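Local structure of flap endonuclease 1 (Desulfurococcus amylolyticus, 3ORY) at residues K36-D41 with D179-A184; K150-A155 with R320-E325; Y173-G178 with F193-L198. The protein is a flap endonuclease of the XPG/FEN-1 family, a nuclease that probably cuts the 5' flaps formed in branched DNA during replication and repair. All coordinates share one frame; numbering follows the deposited sequence.

Interaction 1 (K36-D41 with D179-A184); sequences KIIVID and DAYASA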
loop_
_atom_site.group_PDB
_atom_site.type_symbol
_atom_site.label_atom_id
_atom_site.label_comp_id
_atom_site.label_asym_id
_atom_site.label_seq_id
_atom_site.Cartn_x
_atom_site.Cartn_y
_atom_site.Cartn_z
ATOM N N LYS A 36 6.174 18.424 1.790
ATOM C CA LYS A 36 6.297 17.553 0.605
ATOM C C LYS A 36 4.946 17.034 0.120
ATOM O O LYS A 36 4.036 16.782 0.913
ATOM C CB LYS A 36 7.251 16.377 0.860
ATOM C CG LYS A 36 8.692 16.781 1.229
ATOM C CD LYS A 36 9.486 17.252 0.017
ATOM C CE LYS A 36 10.610 18.237 0.391
ATOM N NZ LYS A 36 11.425 17.771 1.547
ATOM N N ILE A 37 4.826 16.890 -1.194
ATOM C CA ILE A 37 3.667 16.248 -1.798
ATOM C C ILE A 37 3.961 14.761 -1.903
ATOM O O ILE A 37 4.969 14.362 -2.487
ATOM C CB ILE A 37 3.339 16.843 -3.186
ATOM C CG1 ILE A 37 3.076 18.356 -3.068
ATOM C CG2 ILE A 37 2.138 16.090 -3.833
ATOM C CD1 ILE A 37 2.995 19.111 -4.403
ATOM N N ILE A 38 3.092 13.941 -1.319
ATOM C CA ILE A 38 3.272 12.491 -1.350
ATOM C C ILE A 38 2.093 11.872 -2.080
ATOM O O ILE A 38 0.933 12.132 -1.728
ATOM C CB ILE A 38 3.417 11.887 0.077
ATOM C CG1 ILE A 38 4.598 12.506 0.835
ATOM C CG2 ILE A 38 3.536 10.353 0.030
ATOM C CD1 ILE A 38 5.948 12.259 0.228
ATOM N N VAL A 39 2.381 11.084 -3.114
ATOM C CA VAL A 39 1.310 10.420 -3.848
ATOM C C VAL A 39 1.096 8.998 -3.324
ATOM O O VAL A 39 1.960 8.131 -3.447
ATOM C CB VAL A 39 1.481 10.522 -5.395
ATOM C CG1 VAL A 39 2.796 9.931 -5.869
ATOM C CG2 VAL A 39 0.292 9.893 -6.124
ATOM N N ILE A 40 -0.071 8.774 -2.733
ATOM C CA ILE A 40 -0.347 7.537 -2.009
ATOM C C ILE A 40 -1.197 6.598 -2.845
ATOM O O ILE A 40 -2.313 6.948 -3.254
ATOM C CB ILE A 40 -1.072 7.830 -0.664
ATOM C CG1 ILE A 40 -0.266 8.854 0.154
ATOM C CG2 ILE A 40 -1.308 6.524 0.128
ATOM C CD1 ILE A 40 -1.078 9.515 1.302
ATOM N N ASP A 41 -0.677 5.402 -3.105
ATOM C CA ASP A 41 -1.454 4.439 -3.854
ATOM C C ASP A 41 -2.709 4.109 -3.063
ATOM O O ASP A 41 -2.639 3.741 -1.884
ATOM C CB ASP A 41 -0.660 3.183 -4.170
ATOM C CG ASP A 41 -1.435 2.233 -5.039
ATOM O OD1 ASP A 41 -1.442 2.424 -6.275
ATOM O OD2 ASP A 41 -2.063 1.307 -4.483
ATOM N N ASP A 179 5.817 16.181 -9.875
ATOM C CA ASP A 179 4.535 16.637 -9.338
ATOM C C ASP A 179 4.250 16.068 -7.952
ATOM O O ASP A 179 3.219 16.364 -7.357
ATOM C CB ASP A 179 3.389 16.335 -10.313
ATOM C CG ASP A 179 3.436 17.207 -11.559
ATOM O OD1 ASP A 179 3.921 18.351 -11.481
ATOM O OD2 ASP A 179 3.000 16.748 -12.628
ATOM N N ALA A 180 5.161 15.229 -7.467
ATOM C CA ALA A 180 5.156 14.742 -6.094
ATOM C C ALA A 180 6.582 14.407 -5.733
ATOM O O ALA A 180 7.403 14.135 -6.605
ATOM C CB ALA A 180 4.266 13.506 -5.930
ATOM N N TYR A 181 6.869 14.432 -4.438
ATOM C CA TYR A 181 8.192 14.126 -3.933
ATOM C C TYR A 181 8.476 12.623 -3.982
ATOM O O TYR A 181 9.585 12.203 -4.313
ATOM C CB TYR A 181 8.335 14.661 -2.505
ATOM C CG TYR A 181 9.592 14.213 -1.812
ATOM C CD1 TYR A 181 10.830 14.778 -2.131
ATOM C CD2 TYR A 181 9.546 13.222 -0.834
ATOM C CE1 TYR A 181 12.005 14.353 -1.479
ATOM C CE2 TYR A 181 10.692 12.795 -0.185
ATOM C CZ TYR A 181 11.913 13.359 -0.508
ATOM O OH TYR A 181 13.030 12.911 0.151
ATOM N N ALA A 182 7.471 11.818 -3.652
ATOM C CA ALA A 182 7.635 10.372 -3.572
ATOM C C ALA A 182 6.288 9.690 -3.686
ATOM O O ALA A 182 5.262 10.308 -3.441
ATOM C CB ALA A 182 8.315 9.987 -2.254
ATOM N N SER A 183 6.302 8.419 -4.087
ATOM C CA SER A 183 5.117 7.579 -4.064
ATOM C C SER A 183 5.095 6.900 -2.702
ATOM O O SER A 183 6.128 6.825 -2.027
ATOM C CB SER A 183 5.138 6.544 -5.213
ATOM O OG SER A 183 6.396 5.892 -5.298
ATOM N N ALA A 184 3.924 6.447 -2.274
ATOM C CA ALA A 184 3.795 5.806 -0.971
ATOM C C ALA A 184 2.921 4.574 -1.062
ATOM O O ALA A 184 1.792 4.626 -1.590
ATOM C CB ALA A 184 3.251 6.794 0.087
HETATM O O HOH W 1 -0.428 3.244 -0.504
#
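K36 keeps CG beside its backbone N (chi1 -60°) and bends at chi2 (-76°), which lays CD over one face of the Y181 ring. The two residues flank one end of the parallel pairing between strands 37-41 and 182-184, in the central sheet of the PIN-like nuclease fold. K36 CD stands 3.9 Å from the Y181 ring centroid as a CH-pi contact, and NZ, 4.9 Å from it, adds a cation-pi contact. At the ring edge, in its plane, I38 CD1 meets Y181 CD2 at 3.9 Å. Replacing Y181 by an alanine is likely to leave the K36 ammonium without its aromatic partner and open a gap beside I38 CD1. Just ahead of the strand pairing, Y181 N bonds to I37 O at 2.7 Å, in the carbonyl plane; the parallel ladder then runs through V39 N to A182 O. A184 N to V39 O, at 2.8 Å, is more bent (134° at hydrogen), and D41 N to A184 O follows. I38 CG2 packs on A184 CB at 3.6 Å, while V39 faces I174 and V175. D41 OD2 caps N44 N. One water donates both to D41 O (2.7 Å) and to A184 O (2.8 Å).

Interaction 2 (K150-A155 with R320-E325); sequences KSLLDA and RILVDE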
loop_
_atom_site.group_PDB
_atom_site.type_symbol
_atom_site.label_atom_id
_atom_site.label_comp_id
_atom_site.label_asym_id
_atom_site.label_seq_id
_atom_site.Cartn_x
_atom_site.Cartn_y
_atom_site.Cartn_z
ATOM N N LYS A 150 -13.288 7.477 -2.206
ATOM C CA LYS A 150 -13.199 8.660 -3.062
ATOM C C LYS A 150 -14.133 9.768 -2.549
ATOM O O LYS A 150 -13.721 10.920 -2.462
ATOM C CB LYS A 150 -13.516 8.316 -4.521
ATOM C CG LYS A 150 -12.431 7.483 -5.217
ATOM C CD LYS A 150 -12.918 6.944 -6.566
ATOM C CE LYS A 150 -11.791 6.167 -7.240
ATOM N NZ LYS A 150 -12.246 5.562 -8.530
ATOM N N SER A 151 -15.370 9.412 -2.204
ATOM C CA SER A 151 -16.328 10.382 -1.652
ATOM C C SER A 151 -15.816 11.013 -0.365
ATOM O O SER A 151 -15.977 12.215 -0.158
ATOM C CB SER A 151 -17.690 9.733 -1.385
ATOM O OG SER A 151 -18.286 9.308 -2.600
ATOM N N LEU A 152 -15.214 10.206 0.504
ATOM C CA LEU A 152 -14.671 10.729 1.762
ATOM C C LEU A 152 -13.539 11.741 1.516
ATOM O O LEU A 152 -13.505 12.812 2.131
ATOM C CB LEU A 152 -14.199 9.593 2.681
ATOM C CG LEU A 152 -13.530 10.036 3.993
ATOM C CD1 LEU A 152 -14.511 10.833 4.900
ATOM C CD2 LEU A 152 -12.945 8.839 4.736
ATOM N N LEU A 153 -12.614 11.394 0.620
ATOM C CA LEU A 153 -11.516 12.296 0.281
ATOM C C LEU A 153 -12.033 13.618 -0.284
ATOM O O LEU A 153 -11.543 14.683 0.111
ATOM C CB LEU A 153 -10.506 11.624 -0.665
ATOM C CG LEU A 153 -9.799 10.393 -0.072
ATOM C CD1 LEU A 153 -9.063 9.600 -1.156
ATOM C CD2 LEU A 153 -8.843 10.762 1.070
ATOM N N ASP A 154 -13.026 13.543 -1.188
ATOM C CA ASP A 154 -13.702 14.740 -1.705
ATOM C C ASP A 154 -14.208 15.621 -0.561
ATOM O O ASP A 154 -13.957 16.831 -0.541
ATOM C CB ASP A 154 -14.897 14.381 -2.610
ATOM C CG ASP A 154 -14.481 13.697 -3.912
ATOM O OD1 ASP A 154 -13.274 13.677 -4.236
ATOM O OD2 ASP A 154 -15.381 13.164 -4.605
ATOM N N ALA A 155 -14.919 15.014 0.384
ATOM C CA ALA A 155 -15.425 15.744 1.554
ATOM C C ALA A 155 -14.303 16.378 2.390
ATOM O O ALA A 155 -14.480 17.467 2.960
ATOM C CB ALA A 155 -16.289 14.836 2.410
ATOM N N ARG A 320 -21.735 13.431 7.471
ATOM C CA ARG A 320 -22.773 12.639 6.799
ATOM C C ARG A 320 -22.255 11.247 6.416
ATOM O O ARG A 320 -22.882 10.234 6.741
ATOM C CB ARG A 320 -23.357 13.388 5.590
ATOM C CG ARG A 320 -24.236 14.611 5.980
ATOM C CD ARG A 320 -25.132 15.115 4.824
ATOM N NE ARG A 320 -24.422 15.142 3.538
ATOM C CZ ARG A 320 -23.761 16.193 3.051
ATOM N NH1 ARG A 320 -23.710 17.341 3.729
ATOM N NH2 ARG A 320 -23.146 16.098 1.872
ATOM N N ILE A 321 -21.101 11.195 5.761
ATOM C CA ILE A 321 -20.488 9.915 5.387
ATOM C C ILE A 321 -20.161 9.034 6.610
ATOM O O ILE A 321 -20.650 7.901 6.717
ATOM C CB ILE A 321 -19.231 10.125 4.505
ATOM C CG1 ILE A 321 -19.631 10.759 3.165
ATOM C CG2 ILE A 321 -18.530 8.791 4.250
ATOM C CD1 ILE A 321 -18.496 11.408 2.408
ATOM N N LEU A 322 -19.356 9.553 7.536
ATOM C CA LEU A 322 -18.870 8.745 8.656
ATOM C C LEU A 322 -19.914 8.489 9.740
ATOM O O LEU A 322 -20.176 7.337 10.098
ATOM C CB LEU A 322 -17.609 9.367 9.278
ATOM C CG LEU A 322 -16.409 9.538 8.342
ATOM C CD1 LEU A 322 -15.237 10.086 9.134
ATOM C CD2 LEU A 322 -16.032 8.221 7.665
ATOM N N VAL A 323 -20.504 9.558 10.264
ATOM C CA VAL A 323 -21.456 9.422 11.364
ATOM C C VAL A 323 -22.808 8.884 10.885
ATOM O O VAL A 323 -23.244 7.837 11.350
ATOM C CB VAL A 323 -21.623 10.745 12.166
ATOM C CG1 VAL A 323 -22.599 10.566 13.349
ATOM C CG2 VAL A 323 -20.265 11.244 12.658
ATOM N N ASP A 324 -23.460 9.580 9.959
ATOM C CA ASP A 324 -24.834 9.223 9.575
ATOM C C ASP A 324 -24.917 7.911 8.797
ATOM O O ASP A 324 -25.725 7.046 9.118
ATOM C CB ASP A 324 -25.497 10.355 8.785
ATOM C CG ASP A 324 -25.501 11.669 9.547
ATOM O OD1 ASP A 324 -25.411 11.646 10.793
ATOM O OD2 ASP A 324 -25.588 12.726 8.905
ATOM N N GLU A 325 -24.063 7.761 7.797
ATOM C CA GLU A 325 -24.104 6.588 6.930
ATOM C C GLU A 325 -23.352 5.382 7.494
ATOM O O GLU A 325 -23.681 4.238 7.154
ATOM C CB GLU A 325 -23.561 6.939 5.548
ATOM C CG GLU A 325 -24.508 7.814 4.723
ATOM C CD GLU A 325 -23.869 8.382 3.453
ATOM O OE1 GLU A 325 -22.940 7.759 2.888
ATOM O OE2 GLU A 325 -24.305 9.472 3.024
#
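Two helices, 143-156 and 315-325, pack against each other here in an apolar helix-helix contact between segments 150-155 and 320-325. The local axes come within 10.7 Å, at 118° between their N-to-C directions; with 183 Å² buried, the contact rests on a few side chains. I321 is the main one. Its CG1 lies opposite the carbonyl carbon and the chain stays extended beyond it (chi2 162°), which drives CD1 onto the neighbouring helix among S151, L152 and A155. There CD1 lies 3.7 Å from S151 O, 3.9 Å from L152 CA and 4.1 Å from A155 CB. The small methyl of A155 probably lets the isoleucine come this close to the helix backbone. S151 O, beside the isoleucine methyl, is already satisfied within its own helix, accepting A155 N at 3.0 Å. Next to this, L152 and L322 cross at about a right angle, L152 CD1 meeting L322 CD2 at 4.1 Å. Segment 320-325 is wound as a wider pi-type turn, in which E325 N reaches R320 O at 2.9 Å. Both leucines also rest on F76 of helix 70-84, and L322 touches V333 of helix 330-347. L153 meanwhile packs on Y91 and F93, tying helix 143-156 to strand 88-93 of the central sheet.

Interaction 3 (Y173-G178 with F193-L198); sequences YIVKKG and FGSPKL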
loop_
_atom_site.group_PDB
_atom_site.type_symbol
_atom_site.label_atom_id
_atom_site.label_comp_id
_atom_site.label_asym_id
_atom_site.label_seq_id
_atom_site.Cartn_x
_atom_site.Cartn_y
_atom_site.Cartn_z
ATOM N N TYR A 173 4.754 7.772 -12.109
ATOM C CA TYR A 173 4.789 8.790 -13.162
ATOM C C TYR A 173 4.630 10.217 -12.624
ATOM O O TYR A 173 5.304 11.141 -13.087
ATOM C CB TYR A 173 3.730 8.507 -14.232
ATOM C CG TYR A 173 3.798 9.450 -15.423
ATOM C CD1 TYR A 173 4.845 9.366 -16.357
ATOM C CD2 TYR A 173 2.815 10.420 -15.620
ATOM C CE1 TYR A 173 4.905 10.236 -17.462
ATOM C CE2 TYR A 173 2.867 11.296 -16.721
ATOM C CZ TYR A 173 3.912 11.202 -17.623
ATOM O OH TYR A 173 3.944 12.065 -18.693
ATOM N N ILE A 174 3.729 10.399 -11.662
ATOM C CA ILE A 174 3.574 11.694 -10.994
ATOM C C ILE A 174 4.897 12.160 -10.342
ATOM O O ILE A 174 5.279 13.344 -10.440
ATOM C CB ILE A 174 2.391 11.658 -9.980
ATOM C CG1 ILE A 174 1.064 11.500 -10.743
ATOM C CG2 ILE A 174 2.359 12.918 -9.104
ATOM C CD1 ILE A 174 -0.143 11.082 -9.852
ATOM N N VAL A 175 5.603 11.237 -9.700
ATOM C CA VAL A 175 6.911 11.568 -9.127
ATOM C C VAL A 175 7.939 11.881 -10.229
ATOM O O VAL A 175 8.694 12.846 -10.103
ATOM C CB VAL A 175 7.441 10.467 -8.180
ATOM C CG1 VAL A 175 8.746 10.921 -7.514
ATOM C CG2 VAL A 175 6.407 10.142 -7.098
ATOM N N LYS A 176 7.947 11.077 -11.301
ATOM C CA LYS A 176 8.812 11.322 -12.473
ATOM C C LYS A 176 8.644 12.728 -13.036
ATOM O O LYS A 176 9.629 13.374 -13.424
ATOM C CB LYS A 176 8.507 10.338 -13.596
ATOM C CG LYS A 176 9.079 8.946 -13.434
ATOM C CD LYS A 176 8.758 8.148 -14.697
ATOM C CE LYS A 176 9.034 6.676 -14.543
ATOM N NZ LYS A 176 8.933 5.988 -15.863
ATOM N N LYS A 177 7.392 13.184 -13.095
ATOM C CA LYS A 177 7.054 14.500 -13.643
ATOM C C LYS A 177 7.411 15.665 -12.711
ATOM O O LYS A 177 7.261 16.821 -13.088
ATOM C CB LYS A 177 5.556 14.566 -13.997
ATOM C CG LYS A 177 5.113 13.638 -15.132
ATOM C CD LYS A 177 5.932 13.823 -16.408
ATOM C CE LYS A 177 5.410 14.977 -17.247
ATOM N NZ LYS A 177 6.378 15.303 -18.341
ATOM N N GLY A 178 7.867 15.358 -11.500
ATOM C CA GLY A 178 8.156 16.393 -10.495
ATOM C C GLY A 178 6.901 16.954 -9.847
ATOM O O GLY A 178 6.912 18.067 -9.324
ATOM N N PHE A 193 7.970 0.512 -11.716
ATOM C CA PHE A 193 7.399 1.449 -12.695
ATOM C C PHE A 193 8.176 2.766 -12.798
ATOM O O PHE A 193 7.730 3.723 -13.460
ATOM C CB PHE A 193 5.941 1.751 -12.344
ATOM C CG PHE A 193 4.982 0.628 -12.647
ATOM C CD1 PHE A 193 4.869 0.105 -13.946
ATOM C CD2 PHE A 193 4.151 0.124 -11.640
ATOM C CE1 PHE A 193 3.942 -0.921 -14.221
ATOM C CE2 PHE A 193 3.222 -0.892 -11.908
ATOM C CZ PHE A 193 3.121 -1.417 -13.193
ATOM N N GLY A 194 9.339 2.814 -12.148
ATOM C CA GLY A 194 10.274 3.911 -12.348
ATOM C C GLY A 194 10.181 5.086 -11.393
ATOM O O GLY A 194 10.766 6.143 -11.664
ATOM N N SER A 195 9.462 4.933 -10.279
ATOM C CA SER A 195 9.364 6.036 -9.317
ATOM C C SER A 195 10.742 6.326 -8.732
ATOM O O SER A 195 11.378 5.422 -8.235
ATOM C CB SER A 195 8.417 5.703 -8.177
ATOM O OG SER A 195 8.398 6.760 -7.232
ATOM N N PRO A 196 11.202 7.592 -8.799
ATOM C CA PRO A 196 12.510 7.956 -8.236
ATOM C C PRO A 196 12.582 7.708 -6.727
ATOM O O PRO A 196 13.657 7.404 -6.202
ATOM C CB PRO A 196 12.612 9.458 -8.527
ATOM C CG PRO A 196 11.771 9.657 -9.730
ATOM C CD PRO A 196 10.619 8.694 -9.579
ATOM N N LYS A 197 11.444 7.829 -6.045
ATOM C CA LYS A 197 11.413 7.746 -4.587
ATOM C C LYS A 197 10.151 7.059 -4.103
ATOM O O LYS A 197 9.042 7.436 -4.496
ATOM C CB LYS A 197 11.485 9.147 -3.957
ATOM C CG LYS A 197 12.823 9.867 -4.099
ATOM C CD LYS A 197 12.848 11.134 -3.247
ATOM C CE LYS A 197 14.264 11.662 -3.103
ATOM N NZ LYS A 197 14.830 11.981 -4.431
ATOM N N LEU A 198 10.332 6.062 -3.242
ATOM C CA LEU A 198 9.220 5.393 -2.570
ATOM C C LEU A 198 9.312 5.599 -1.060
ATOM O O LEU A 198 10.368 5.367 -0.455
ATOM C CB LEU A 198 9.214 3.888 -2.884
ATOM C CG LEU A 198 8.289 2.989 -2.043
ATOM C CD1 LEU A 198 6.788 3.251 -2.305
ATOM C CD2 LEU A 198 8.607 1.519 -2.283
#
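The P196 ring lies with its CD and CG against V175, the two side chains sliding past each other in opposite directions. Among the aromatic rings, Y173 carries K177 CG over one face, 3.6 Å above the plane and toward the rim, and its OH bonds to D304. The F193 ring stacks with F297 and packs on A169 and A172 of helix 167-176, while its carbonyl O faces K176. V175 CG1 lies 3.6 Å from P196 CD and 4.0 Å from P196 CG. K176 crosses the same proline at about a right angle, with its CG 4.2 Å from P196 CD. The K176 chain, with CG beside the backbone N (chi1 -78°) and extended beyond it, passes along the turn and places CE 3.4 Å from both F193 O and G194 O. A CB on G194 would clash with K176 CE and, at these backbone angles, be jammed against the preceding carbonyl O. V175 CG2 meets S195 OG at 3.9 Å. That hydroxyl donates to K197 O at 2.9 Å, approaching from well above the carbonyl plane (60° out of it), and is also bonded to S183 OG. The hydroxyl is thereby fixed between the turn and the adjoining strand, with the valine methyl packed against it. Each segment contains the positive-phi glycine that ends a helix. At G178, G178 N bonds to V175 O and D179 N to I174 O; at G194, S195 N returns to S190 O and G194 N to L191 O. Both are Schellman motifs. The second closes helix 189-192, the short connection in the beta-alpha-beta crossover from strand 182-184 to its parallel neighbour 197-200, and helix 167-176 packs against the start of that second strand.

Interactions 1 and 3 are adjacent, their centres about 8 Å apart, and they share the central sheet: strand 182-184 of interaction 1 is the sheet neighbour of strand 197-200, where interaction 3 ends. S183 joins them through probable hydrogen bonds, S183 OG to S195 OG and S183 N to K197 O, both 2.9 Å, while V175 CG2 packs on A182 C at 3.4 Å. Interaction 2 stands apart among helices, its centre about 23 Å from that of interaction 1 and about 30 Å from that of interaction 3. A bound phosphate, probably from the crystallisation liquor, lies about 3 Å from the D41 side chain of interaction 1 and may mark the active-site pocket.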